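Local coordinates for protein nucleotidyl transferase (PDB 6PLJ) that probably transfers nucleotidyl groups, as a MobA-like NTP transferase from a methanogenic archaeon whose cell wall is built of pseudomurein, at residues A69-S72 / A73-E77. Sequence-based numbering, arbitrary orientation.
Sequences AVLS and AGVDE. With EDO (1,2-ethanediol), chain C.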
loop_
_atom_site.group_PDB
_atom_site.type_symbol
_atom_site.label_atom_id
_atom_site.label_comp_id
_atom_site.label_asym_id
_atom_site.label_seq_id
_atom_site.Cartn_x
_atom_site.Cartn_y
_atom_site.Cartn_z
ATOM N N ALA A 69 -10.450 3.010 -1.678
ATOM C CA ALA A 69 -10.487 1.558 -1.908
ATOM C C ALA A 69 -10.322 0.752 -0.622
ATOM O O ALA A 69 -11.030 -0.235 -0.394
ATOM C CB ALA A 69 -9.456 1.158 -2.936
ATOM N N VAL A 70 -9.393 1.193 0.222
ATOM C CA VAL A 70 -9.132 0.546 1.500
ATOM C C VAL A 70 -10.367 0.630 2.417
ATOM O O VAL A 70 -10.793 -0.367 3.010
ATOM C CB VAL A 70 -7.893 1.193 2.150
ATOM C CG1 VAL A 70 -7.743 0.810 3.591
ATOM C CG2 VAL A 70 -6.641 0.825 1.349
ATOM N N LEU A 71 -10.955 1.810 2.517
ATOM C CA LEU A 71 -12.173 1.963 3.330
ATOM C C LEU A 71 -13.314 1.145 2.764
ATOM O O LEU A 71 -14.077 0.495 3.520
ATOM C CB LEU A 71 -12.543 3.432 3.460
ATOM C CG LEU A 71 -11.637 4.305 4.345
ATOM C CD1 LEU A 71 -12.032 5.765 4.245
ATOM C CD2 LEU A 71 -11.643 3.852 5.799
ATOM N N SER A 72 -13.412 1.101 1.437
ATOM C CA SER A 72 -14.465 0.294 0.810
ATOM C C SER A 72 -14.279 -1.217 0.985
ATOM O O SER A 72 -15.208 -1.976 0.739
ATOM C CB SER A 72 -14.579 0.642 -0.669
ATOM O OG SER A 72 -14.968 1.994 -0.813
ATOM N N ALA A 73 -13.089 -1.661 1.416
ATOM C CA ALA A 73 -12.824 -3.057 1.664
ATOM C C ALA A 73 -13.346 -3.530 3.015
ATOM O O ALA A 73 -13.169 -4.697 3.345
ATOM C CB ALA A 73 -11.327 -3.341 1.561
ATOM N N GLY A 74 -13.920 -2.626 3.817
ATOM C CA GLY A 74 -14.616 -2.995 5.033
ATOM C C GLY A 74 -13.770 -3.041 6.289
ATOM O O GLY A 74 -14.212 -3.583 7.281
ATOM N N VAL A 75 -12.556 -2.493 6.247
ATOM C CA VAL A 75 -11.712 -2.401 7.439
ATOM C C VAL A 75 -12.359 -1.579 8.559
ATOM O O VAL A 75 -13.174 -0.687 8.302
ATOM C CB VAL A 75 -10.316 -1.820 7.103
ATOM C CG1 VAL A 75 -9.591 -2.762 6.145
ATOM C CG2 VAL A 75 -10.406 -0.395 6.580
ATOM N N ASP A 76 -11.981 -1.877 9.797
ATOM C CA ASP A 76 -12.544 -1.182 10.966
ATOM C C ASP A 76 -11.992 0.231 11.138
ATOM O O ASP A 76 -12.626 1.064 11.754
ATOM C CB ASP A 76 -12.273 -1.974 12.238
ATOM C CG ASP A 76 -13.004 -3.287 12.258
ATOM O OD1 ASP A 76 -14.247 -3.283 12.180
ATOM O OD2 ASP A 76 -12.363 -4.327 12.370
ATOM N N GLU A 77 -10.794 0.477 10.624
ATOM C CA GLU A 77 -10.182 1.804 10.648
ATOM C C GLU A 77 -9.104 1.849 9.596
ATOM O O GLU A 77 -8.623 0.800 9.170
ATOM C CB GLU A 77 -9.563 2.132 12.008
ATOM C CG GLU A 77 -8.338 1.274 12.332
ATOM C CD GLU A 77 -7.714 1.559 13.673
ATOM O OE1 GLU A 77 -8.058 2.592 14.289
ATOM O OE2 GLU A 77 -6.867 0.750 14.098
HETATM C C1 EDO C . -12.194 -6.709 5.647
HETATM O O1 EDO C . -13.580 -6.385 5.481
HETATM C C2 EDO C . -12.014 -8.223 5.601
HETATM O O2 EDO C . -13.002 -8.849 6.425
HETATM O O HOH W 1 -14.453 0.528 6.153
#
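The carbonyl oxygen of L71 is gripped by two donors. G74 N gives it a nearly straight hydrogen bond (L71 O to G74 N 3.1 Å, 164° at the hydrogen), coming from well above the carbonyl plane. A water donates the second, 2.7 Å from L71 O. The same water donates to V75 O at 2.8 Å and so ties the last helical turn to the chain that leaves it. This is the C-terminal end of helix 62-72, where the chain turns through a glycine toward strand 77-82 of the central sheet. That alpha-to-beta step is part of the alpha/beta core of the MobA-like domain, which in relatives binds nucleotides. A73 N bonds to V70 O, also at 3.1 Å but more bent (144°). Both backbone bonds are of the i to i+3 kind, as often found where a helix ends. G74 then takes a positive phi, a conformation that glycine, with no CB, adopts easily.

Beyond the glycine, the side chain of V75 lies against the helix end. Its CG2 lies between its own backbone N and carbonyl carbon (chi1 -63° for CG1), and this puts V75 CG2 3.6 Å from V70 O. V75 CG2 also meets V70 CG1 at 4.2 Å, and CD2 of L71 approaches it more loosely. V70 and V75 both also pack on A27 of strand 25-31, while L141 of helix 138-147 touches V70 and A73. A 1,2-ethanediol, probably from the crystallisation liquor, donates from its O1 to A73 O at 2.8 Å.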